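Single-strand DNA-binding protein (Agrobacterium tumefaciens, PDB 3BTP) binds single-stranded DNA regardless of its sequence and mediates nuclear uptake of the single-stranded T-DNA copy in crown gall transformation. Local coordinates at residues 259-264 with 272-277; 123-128 with 237-242; 264-269 with 302-307. One frame throughout, in Å; residues are numbered along the deposited sequence.

Interaction 1: 259-264 with 272-277; sequences LLPDIL and IHFSYR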
loop_
_atom_site.group_PDB
_atom_site.type_symbol
_atom_site.label_atom_id
_atom_site.label_comp_id
_atom_site.label_asym_id
_atom_site.label_seq_id
_atom_site.Cartn_x
_atom_site.Cartn_y
_atom_site.Cartn_z
ATOM N N LEU A 259 17.237 -9.841 6.560
ATOM C CA LEU A 259 17.671 -11.204 6.359
ATOM C C LEU A 259 16.574 -12.242 6.414
ATOM O O LEU A 259 16.890 -13.394 6.679
ATOM C CB LEU A 259 18.760 -11.642 7.402
ATOM C CG LEU A 259 20.228 -11.134 7.300
ATOM C CD1 LEU A 259 21.235 -11.832 8.301
ATOM C CD2 LEU A 259 20.790 -11.231 5.889
ATOM N N LEU A 260 15.326 -11.913 6.117
ATOM C CA LEU A 260 14.214 -12.822 6.340
ATOM C C LEU A 260 13.906 -13.521 5.050
ATOM O O LEU A 260 14.327 -13.069 3.986
ATOM C CB LEU A 260 12.945 -12.066 6.772
ATOM C CG LEU A 260 12.986 -11.140 7.982
ATOM C CD1 LEU A 260 11.908 -9.912 7.932
ATOM C CD2 LEU A 260 12.974 -11.989 9.273
ATOM N N PRO A 261 13.125 -14.597 5.121
ATOM C CA PRO A 261 12.690 -15.289 3.893
ATOM C C PRO A 261 11.585 -14.513 3.167
ATOM O O PRO A 261 11.103 -13.476 3.665
ATOM C CB PRO A 261 12.174 -16.669 4.379
ATOM C CG PRO A 261 12.380 -16.710 5.827
ATOM C CD PRO A 261 12.602 -15.250 6.331
ATOM N N ASP A 262 11.250 -14.997 1.985
ATOM C CA ASP A 262 10.368 -14.375 1.064
ATOM C C ASP A 262 8.926 -14.382 1.650
ATOM O O ASP A 262 8.158 -13.428 1.466
ATOM C CB ASP A 262 10.352 -15.234 -0.221
ATOM C CG ASP A 262 11.765 -15.473 -0.836
ATOM O OD1 ASP A 262 12.684 -14.681 -0.596
ATOM O OD2 ASP A 262 11.970 -16.469 -1.589
ATOM N N ILE A 263 8.555 -15.491 2.299
ATOM C CA ILE A 263 7.154 -15.836 2.550
ATOM C C ILE A 263 7.055 -16.120 4.022
ATOM O O ILE A 263 7.847 -16.846 4.569
ATOM C CB ILE A 263 6.682 -17.040 1.730
ATOM C CG1 ILE A 263 6.667 -16.739 0.211
ATOM C CG2 ILE A 263 5.339 -17.497 2.176
ATOM C CD1 ILE A 263 6.636 -17.970 -0.678
ATOM N N LEU A 264 6.073 -15.509 4.663
ATOM C CA LEU A 264 5.652 -15.852 6.041
ATOM C C LEU A 264 4.187 -16.315 6.051
ATOM O O LEU A 264 3.301 -15.578 5.668
ATOM C CB LEU A 264 5.832 -14.603 6.952
ATOM C CG LEU A 264 5.675 -14.670 8.505
ATOM C CD1 LEU A 264 6.125 -13.322 9.100
ATOM C CD2 LEU A 264 4.256 -14.930 8.936
ATOM N N ILE A 272 3.864 -19.863 12.840
ATOM C CA ILE A 272 4.569 -19.221 11.769
ATOM C C ILE A 272 5.311 -20.272 10.968
ATOM O O ILE A 272 6.043 -21.109 11.549
ATOM C CB ILE A 272 5.618 -18.232 12.364
ATOM C CG1 ILE A 272 4.960 -17.221 13.345
ATOM C CG2 ILE A 272 6.430 -17.596 11.275
ATOM C CD1 ILE A 272 3.802 -16.477 12.714
ATOM N N HIS A 273 5.125 -20.263 9.634
ATOM C CA HIS A 273 5.996 -21.050 8.760
ATOM C C HIS A 273 6.642 -20.117 7.763
ATOM O O HIS A 273 6.032 -19.164 7.293
ATOM C CB HIS A 273 5.239 -22.198 8.085
ATOM C CG HIS A 273 4.627 -23.160 9.069
ATOM N ND1 HIS A 273 3.374 -22.975 9.609
ATOM C CD2 HIS A 273 5.142 -24.261 9.682
ATOM C CE1 HIS A 273 3.138 -23.930 10.499
ATOM N NE2 HIS A 273 4.189 -24.728 10.551
ATOM N N PHE A 274 7.894 -20.373 7.458
ATOM C CA PHE A 274 8.669 -19.518 6.591
ATOM C C PHE A 274 9.078 -20.281 5.405
ATOM O O PHE A 274 9.343 -21.436 5.497
ATOM C CB PHE A 274 9.927 -19.087 7.265
ATOM C CG PHE A 274 9.748 -17.950 8.202
ATOM C CD1 PHE A 274 9.343 -16.710 7.739
ATOM C CD2 PHE A 274 10.068 -18.097 9.548
ATOM C CE1 PHE A 274 9.239 -15.648 8.605
ATOM C CE2 PHE A 274 9.969 -17.044 10.399
ATOM C CZ PHE A 274 9.543 -15.822 9.951
ATOM N N SER A 275 9.175 -19.593 4.287
ATOM C CA SER A 275 9.490 -20.216 3.027
ATOM C C SER A 275 10.332 -19.287 2.115
ATOM O O SER A 275 10.175 -18.050 2.119
ATOM C CB SER A 275 8.172 -20.564 2.365
ATOM O OG SER A 275 8.343 -21.721 1.582
ATOM N N TYR A 276 11.245 -19.918 1.360
ATOM C CA TYR A 276 11.958 -19.303 0.216
ATOM C C TYR A 276 11.464 -19.899 -1.125
ATOM O O TYR A 276 11.297 -21.082 -1.211
ATOM C CB TYR A 276 13.426 -19.602 0.314
ATOM C CG TYR A 276 14.250 -18.700 1.155
ATOM C CD1 TYR A 276 14.604 -17.421 0.687
ATOM C CD2 TYR A 276 14.751 -19.133 2.407
ATOM C CE1 TYR A 276 15.424 -16.557 1.452
ATOM C CE2 TYR A 276 15.582 -18.280 3.172
ATOM C CZ TYR A 276 15.893 -16.999 2.685
ATOM O OH TYR A 276 16.681 -16.135 3.429
ATOM N N ARG A 277 11.233 -19.069 -2.140
ATOM C CA ARG A 277 11.112 -19.492 -3.516
ATOM C C ARG A 277 12.508 -19.792 -4.079
ATOM O O ARG A 277 13.533 -19.294 -3.565
ATOM C CB ARG A 277 10.402 -18.401 -4.365
ATOM C CG ARG A 277 8.833 -18.439 -4.399
ATOM C CD ARG A 277 8.158 -17.606 -5.582
ATOM N NE ARG A 277 7.786 -18.347 -6.844
ATOM C CZ ARG A 277 7.797 -19.651 -6.874
ATOM N NH1 ARG A 277 8.082 -20.253 -5.749
ATOM N NH2 ARG A 277 7.461 -20.346 -7.936
HETATM O O HOH W 1 17.358 -13.255 2.696
#

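Interaction 2: 123-128 with 237-242; sequences TGQDKF and QTEKYG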
loop_
_atom_site.group_PDB
_atom_site.type_symbol
_atom_site.label_atom_id
_atom_site.label_comp_id
_atom_site.label_asym_id
_atom_site.label_seq_id
_atom_site.Cartn_x
_atom_site.Cartn_y
_atom_site.Cartn_z
ATOM N N THR A 123 17.949 -20.078 12.961
ATOM C CA THR A 123 18.247 -21.400 13.538
ATOM C C THR A 123 19.111 -22.228 12.601
ATOM O O THR A 123 19.132 -23.431 12.728
ATOM C CB THR A 123 16.954 -22.206 13.823
ATOM O OG1 THR A 123 16.322 -22.487 12.585
ATOM C CG2 THR A 123 15.958 -21.427 14.700
ATOM N N GLY A 124 19.793 -21.617 11.634
ATOM C CA GLY A 124 20.405 -22.410 10.553
ATOM C C GLY A 124 20.917 -21.562 9.421
ATOM O O GLY A 124 20.678 -20.375 9.412
ATOM N N GLN A 125 21.660 -22.147 8.481
ATOM C CA GLN A 125 21.991 -21.437 7.256
ATOM C C GLN A 125 20.660 -21.244 6.516
ATOM O O GLN A 125 19.985 -22.211 6.142
ATOM C CB GLN A 125 23.030 -22.195 6.376
ATOM C CG GLN A 125 23.455 -21.461 5.030
ATOM C CD GLN A 125 23.831 -19.974 5.247
ATOM O OE1 GLN A 125 24.571 -19.641 6.167
ATOM N NE2 GLN A 125 23.302 -19.087 4.402
ATOM N N ASP A 126 20.285 -19.989 6.331
ATOM C CA ASP A 126 19.018 -19.647 5.675
ATOM C C ASP A 126 17.783 -20.300 6.326
ATOM O O ASP A 126 16.802 -20.614 5.635
ATOM C CB ASP A 126 19.118 -19.988 4.183
ATOM C CG ASP A 126 20.290 -19.284 3.508
ATOM O OD1 ASP A 126 20.351 -18.014 3.569
ATOM O OD2 ASP A 126 21.129 -19.992 2.898
ATOM N N LYS A 127 17.856 -20.537 7.637
ATOM C CA LYS A 127 16.729 -21.135 8.352
ATOM C C LYS A 127 16.314 -20.231 9.513
ATOM O O LYS A 127 17.147 -19.669 10.178
ATOM C CB LYS A 127 17.001 -22.585 8.829
ATOM C CG LYS A 127 17.304 -23.617 7.714
ATOM C CD LYS A 127 18.065 -24.818 8.307
ATOM C CE LYS A 127 18.518 -25.878 7.256
ATOM N NZ LYS A 127 19.728 -25.475 6.417
ATOM N N PHE A 128 15.006 -20.099 9.717
ATOM C CA PHE A 128 14.428 -19.169 10.683
ATOM C C PHE A 128 13.260 -19.818 11.368
ATOM O O PHE A 128 12.640 -20.711 10.815
ATOM C CB PHE A 128 13.932 -17.903 9.957
ATOM C CG PHE A 128 14.981 -17.246 9.112
ATOM C CD1 PHE A 128 15.827 -16.307 9.654
ATOM C CD2 PHE A 128 15.111 -17.565 7.771
ATOM C CE1 PHE A 128 16.811 -15.703 8.849
ATOM C CE2 PHE A 128 16.073 -16.988 6.983
ATOM C CZ PHE A 128 16.944 -16.054 7.521
ATOM N N GLN A 237 23.113 -13.124 -0.333
ATOM C CA GLN A 237 23.246 -14.449 -0.920
ATOM C C GLN A 237 22.699 -15.493 0.035
ATOM O O GLN A 237 23.086 -15.565 1.211
ATOM C CB GLN A 237 24.751 -14.724 -1.172
ATOM C CG GLN A 237 25.093 -16.040 -1.907
ATOM C CD GLN A 237 24.612 -16.017 -3.302
ATOM O OE1 GLN A 237 25.075 -15.210 -4.082
ATOM N NE2 GLN A 237 23.631 -16.868 -3.632
ATOM N N THR A 238 21.753 -16.275 -0.456
ATOM C CA THR A 238 21.386 -17.464 0.258
ATOM C C THR A 238 22.295 -18.630 -0.226
ATOM O O THR A 238 22.814 -18.649 -1.377
ATOM C CB THR A 238 19.822 -17.875 0.144
ATOM O OG1 THR A 238 19.515 -18.272 -1.188
ATOM C CG2 THR A 238 18.852 -16.796 0.579
ATOM N N GLU A 239 22.434 -19.630 0.633
ATOM C CA GLU A 239 23.193 -20.815 0.240
ATOM C C GLU A 239 22.587 -21.597 -0.920
ATOM O O GLU A 239 23.329 -22.025 -1.812
ATOM C CB GLU A 239 23.424 -21.766 1.404
ATOM C CG GLU A 239 23.885 -23.091 0.878
ATOM C CD GLU A 239 24.448 -23.984 1.918
ATOM O OE1 GLU A 239 24.997 -23.459 2.930
ATOM O OE2 GLU A 239 24.342 -25.223 1.706
ATOM N N LYS A 240 21.266 -21.803 -0.877
ATOM C CA LYS A 240 20.547 -22.693 -1.794
ATOM C C LYS A 240 19.553 -21.982 -2.701
ATOM O O LYS A 240 19.145 -22.587 -3.686
ATOM C CB LYS A 240 19.777 -23.777 -0.998
ATOM C CG LYS A 240 20.687 -24.717 -0.181
ATOM C CD LYS A 240 20.022 -25.358 1.092
ATOM C CE LYS A 240 19.680 -24.288 2.179
ATOM N NZ LYS A 240 20.343 -24.539 3.501
ATOM N N TYR A 241 19.153 -20.730 -2.388
ATOM C CA TYR A 241 17.974 -20.141 -3.006
ATOM C C TYR A 241 18.164 -18.985 -3.942
ATOM O O TYR A 241 17.171 -18.438 -4.464
ATOM C CB TYR A 241 16.930 -19.791 -1.953
ATOM C CG TYR A 241 16.649 -20.961 -1.055
ATOM C CD1 TYR A 241 16.025 -22.109 -1.563
ATOM C CD2 TYR A 241 17.048 -20.946 0.279
ATOM C CE1 TYR A 241 15.773 -23.203 -0.740
ATOM C CE2 TYR A 241 16.786 -22.022 1.110
ATOM C CZ TYR A 241 16.145 -23.135 0.588
ATOM O OH TYR A 241 15.895 -24.198 1.383
ATOM N N GLY A 242 19.419 -18.667 -4.230
ATOM C CA GLY A 242 19.728 -17.520 -5.076
ATOM C C GLY A 242 19.975 -16.262 -4.221
ATOM O O GLY A 242 20.040 -16.308 -3.001
#

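Interaction 3: 264-269 with 302-307; sequences LIKTPQ and DTEIKL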
loop_
_atom_site.group_PDB
_atom_site.type_symbol
_atom_site.label_atom_id
_atom_site.label_comp_id
_atom_site.label_asym_id
_atom_site.label_seq_id
_atom_site.Cartn_x
_atom_site.Cartn_y
_atom_site.Cartn_z
ATOM N N LEU A 264 6.073 -15.509 4.663
ATOM C CA LEU A 264 5.652 -15.852 6.041
ATOM C C LEU A 264 4.187 -16.315 6.051
ATOM O O LEU A 264 3.301 -15.578 5.668
ATOM C CB LEU A 264 5.832 -14.603 6.952
ATOM C CG LEU A 264 5.675 -14.670 8.505
ATOM C CD1 LEU A 264 6.125 -13.322 9.100
ATOM C CD2 LEU A 264 4.256 -14.930 8.936
ATOM N N ILE A 265 3.919 -17.515 6.558
ATOM C CA ILE A 265 2.568 -18.038 6.671
ATOM C C ILE A 265 2.225 -17.979 8.152
ATOM O O ILE A 265 2.975 -18.427 8.985
ATOM C CB ILE A 265 2.526 -19.556 6.252
ATOM C CG1 ILE A 265 3.265 -19.820 4.908
ATOM C CG2 ILE A 265 1.062 -20.211 6.383
ATOM C CD1 ILE A 265 2.604 -19.273 3.715
ATOM N N LYS A 266 1.076 -17.445 8.501
ATOM C CA LYS A 266 0.693 -17.423 9.894
ATOM C C LYS A 266 -0.651 -18.149 9.989
ATOM O O LYS A 266 -1.661 -17.603 9.541
ATOM C CB LYS A 266 0.545 -16.002 10.395
ATOM C CG LYS A 266 0.189 -15.946 11.911
ATOM C CD LYS A 266 0.485 -14.558 12.565
ATOM C CE LYS A 266 -0.543 -13.572 12.253
ATOM N NZ LYS A 266 -2.026 -13.916 12.468
ATOM N N THR A 267 -0.664 -19.356 10.573
ATOM C CA THR A 267 -1.879 -20.200 10.575
ATOM C C THR A 267 -2.932 -19.623 11.536
ATOM O O THR A 267 -2.611 -18.759 12.362
ATOM C CB THR A 267 -1.547 -21.681 11.051
ATOM O OG1 THR A 267 -1.471 -21.716 12.486
ATOM C CG2 THR A 267 -0.255 -22.238 10.464
ATOM N N PRO A 268 -4.192 -20.130 11.474
ATOM C CA PRO A 268 -5.219 -19.708 12.426
ATOM C C PRO A 268 -4.850 -19.905 13.911
ATOM O O PRO A 268 -5.412 -19.207 14.792
ATOM C CB PRO A 268 -6.391 -20.598 12.040
ATOM C CG PRO A 268 -6.172 -20.789 10.511
ATOM C CD PRO A 268 -4.739 -21.102 10.487
ATOM N N GLN A 269 -3.931 -20.843 14.188
ATOM C CA GLN A 269 -3.361 -20.994 15.572
ATOM C C GLN A 269 -2.178 -20.039 15.892
ATOM O O GLN A 269 -1.645 -20.077 17.017
ATOM C CB GLN A 269 -2.923 -22.462 15.848
ATOM C CG GLN A 269 -4.044 -23.487 15.673
ATOM C CD GLN A 269 -4.514 -23.726 14.193
ATOM O OE1 GLN A 269 -3.702 -23.792 13.253
ATOM N NE2 GLN A 269 -5.820 -23.902 14.014
ATOM N N ASP A 302 -8.526 -19.271 7.224
ATOM C CA ASP A 302 -8.212 -18.043 7.968
ATOM C C ASP A 302 -6.710 -17.737 8.064
ATOM O O ASP A 302 -6.324 -16.806 8.776
ATOM C CB ASP A 302 -8.739 -18.132 9.413
ATOM C CG ASP A 302 -10.245 -17.814 9.529
ATOM O OD1 ASP A 302 -10.914 -17.665 8.475
ATOM O OD2 ASP A 302 -10.748 -17.707 10.689
ATOM N N THR A 303 -5.891 -18.553 7.404
ATOM C CA THR A 303 -4.439 -18.403 7.335
ATOM C C THR A 303 -4.010 -17.100 6.644
ATOM O O THR A 303 -4.579 -16.715 5.669
ATOM C CB THR A 303 -3.795 -19.628 6.619
ATOM O OG1 THR A 303 -4.197 -20.800 7.323
ATOM C CG2 THR A 303 -2.256 -19.602 6.713
ATOM N N GLU A 304 -3.005 -16.426 7.180
ATOM C CA GLU A 304 -2.474 -15.198 6.550
ATOM C C GLU A 304 -1.177 -15.487 5.806
ATOM O O GLU A 304 -0.374 -16.236 6.264
ATOM C CB GLU A 304 -2.243 -14.149 7.615
ATOM C CG GLU A 304 -3.519 -13.427 7.949
ATOM C CD GLU A 304 -3.398 -12.469 9.157
ATOM O OE1 GLU A 304 -2.259 -12.060 9.586
ATOM O OE2 GLU A 304 -4.494 -12.109 9.653
ATOM N N ILE A 305 -0.976 -14.873 4.665
ATOM C CA ILE A 305 0.281 -15.019 3.956
ATOM C C ILE A 305 0.870 -13.656 3.763
ATOM O O ILE A 305 0.213 -12.802 3.218
ATOM C CB ILE A 305 0.103 -15.670 2.505
ATOM C CG1 ILE A 305 -0.630 -17.039 2.575
ATOM C CG2 ILE A 305 1.487 -15.824 1.824
ATOM C CD1 ILE A 305 -1.131 -17.497 1.238
ATOM N N LYS A 306 2.127 -13.484 4.184
ATOM C CA LYS A 306 2.940 -12.296 3.971
ATOM C C LYS A 306 4.050 -12.565 2.992
ATOM O O LYS A 306 4.747 -13.592 3.040
ATOM C CB LYS A 306 3.638 -11.838 5.266
ATOM C CG LYS A 306 2.778 -12.043 6.451
ATOM C CD LYS A 306 1.405 -11.299 6.382
ATOM C CE LYS A 306 0.582 -11.686 7.659
ATOM N NZ LYS A 306 -0.688 -10.897 7.835
ATOM N N LEU A 307 4.236 -11.557 2.161
ATOM C CA LEU A 307 5.238 -11.570 1.101
ATOM C C LEU A 307 6.188 -10.378 1.374
ATOM O O LEU A 307 5.763 -9.224 1.520
ATOM C CB LEU A 307 4.497 -11.463 -0.209
ATOM C CG LEU A 307 3.939 -12.675 -0.955
ATOM C CD1 LEU A 307 4.070 -14.006 -0.311
ATOM C CD2 LEU A 307 2.547 -12.428 -1.353
#

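Interaction 1: 259-264 with 272-277
A classic beta bulge marks the start of the hairpin formed by strands 263-266 and 272-275, where Asp-262 and Ile-263 both face Ser-275 on the partner strand. Ile-263 and Ser-275, both part of the bulge, also make the hydrogen-bonded pair, with Ile-263 N to Ser-275 O at 3.0 Å and Ser-275 N to Ile-263 O at 3.1 Å; Leu-264 and Phe-274 follow as the non-hydrogen-bonded pair. On the face of Leu-264 and Phe-274 these two side chains run side by side, Leu-264 CG reaching Phe-274 CE1 at 3.7 Å. Ile-272 CG2 sits over one face of the Phe-274 ring, toward its rim, and also meets Leu-264 CG. Pro-261 CG comes to 3.6 Å from Phe-274 CD1, and Phe-128 of strand 127-132 packs on Phe-274 as well. The proline serves two aromatic rings: its CB stands above the centre of the Tyr-276 ring, 4.0 Å from the centroid and only 12° off the normal, a CH-pi contact, and the same tyrosine ring is stacked with Tyr-241. The carboxylate of Asp-262 stands nearly perpendicular to the Tyr-276 ring, the planes 87° apart. With its CG anti to the carbonyl carbon (chi1 -55°), Asp-262 extends OD2 past Tyr-276 to the backbone of the next residue. Two salt bridges lead out of the hairpin, from Asp-262 OD1 to Arg-244 and from the guanidinium of Arg-277 to Asp-281. A water joins Leu-260 O to Tyr-276 OH, lying 3.0 Å from the hydroxyl oxygen. Past the last strand pair, Arg-277 N donates to Asp-262 OD2 at 2.8 Å, on the anti side of the carboxylate.

Interaction 2: 123-128 with 237-242
Two lysine ammonium groups come unusually close here: Lys-127 NZ and Lys-240 NZ are modelled 3.1 Å apart, the side chains crossing at about a right angle. Both are donors, so they do not bond to each other; the carbonyl that both approach probably eases the repulsion, since Lys-127 NZ donates to Gln-125 O at 3.3 Å and Lys-240 NZ lies 3.5 Å from that same Gln-125 O. Negative charge is also near, with Asp-126 OD2 4.7 Å from Lys-240 NZ. The contact's one direct hydrogen bond across the segments is short: Glu-239 N reaches Asp-126 OD2 at 2.6 Å, on the syn side of the carboxylate. Gln-125 NE2 grips that oxygen too, at 2.8 Å, arriving from the opposite face of the carboxylate plane, so two N-H groups hold one oxygen between them. Gln-125 CG, anti to the backbone N (chi1 -179°), lies against Glu-239 OE1, and the bend at chi2 (48°) then turns the amide back to Asp-126; the amide and the Glu-239 carboxylate planes are only 11° apart. Asp-126 OD1 meets Thr-238 CB, crossing the threonine, and Asp-126 CB touches the edge of the Tyr-241 ring. This is the tip of a beta hairpin, strands 117-124 and 127-132, resting at the surface on the loop between strands 235-237 and 243-245: a type II turn from Gly-124 to Lys-127, with Thr-123 and Gly-124 opposite Lys-127 in a classic beta bulge.

Interaction 3: 264-269 with 302-307
Lys-266 and Glu-304 lie side by side and point the same way across the two central strands, 263-266 and 304-308, of a four-stranded antiparallel sheet. They share one face with Leu-264 and Lys-306. Lys-266 leaves the backbone with CG anti to N (chi1 -178°) and then bends at chi3 and chi4, bringing NZ to Glu-304 OE1 at 3.4 Å, a weak hydrogen bond within a salt bridge. A closer charge comes along the glutamate's own strand: Lys-306 NZ stands 2.6 Å from Glu-304 OE1, above the carboxylate plane. Thus one carboxylate oxygen gathers the two ammonium groups in a salt-bridge network, and Arg-153 of strand 149-153 meets the same OE1 as a third cationic partner. The network reaches further into the fold, Lys-266 pairing with Asp-115 and Lys-306 with Asp-316. Next along this face, the Lys-306 stem runs alongside Leu-264, with CB to CB at 3.9 Å. On the other face Ile-265 and Ile-305 form the non-hydrogen-bonded pair and also point the same way; the CD1 tip of Ile-265 reaches CG2 of Ile-305 at 4.1 Å. The other branch of Ile-265, CG2, meets Thr-303 CG2 obliquely in a tight methyl contact of 3.4 Å, and Ile-295 of helix 288-299 touches both residues. Hydrogen-bonded pairs flank the isoleucines. Leu-264 N and O bond Lys-306 O and N, both at 2.8 Å, and Lys-266 pairs likewise with Glu-304. After the strands part, Pro-268 packs its CD and CG against the threonine hydroxyl, which bonds Gly-300 O; Thr-303 OG1 lies 3.2 Å from Pro-268 CD.

In the fold
Interactions 1 and 3 are consecutive seams of one four-stranded sheet, their centres 11 Å apart: strand 263-266 takes 272-275 on one edge and 304-308 on the other, with Leu-264 in both. The ladder of interaction 1 carries on beside interaction 3, where His-273 O lies 2.8 Å from Ile-265 N, a probable hydrogen bond. Interaction 2, its centre 10 Å from that of interaction 1, brings in the second four-stranded sheet: Phe-128 CD2 lies 3.5 Å from Pro-261 CG, and Thr-238 CG2 touches Tyr-276 CE1. Interactions 2 and 3 do not touch, their nearest atoms being about 9 Å apart.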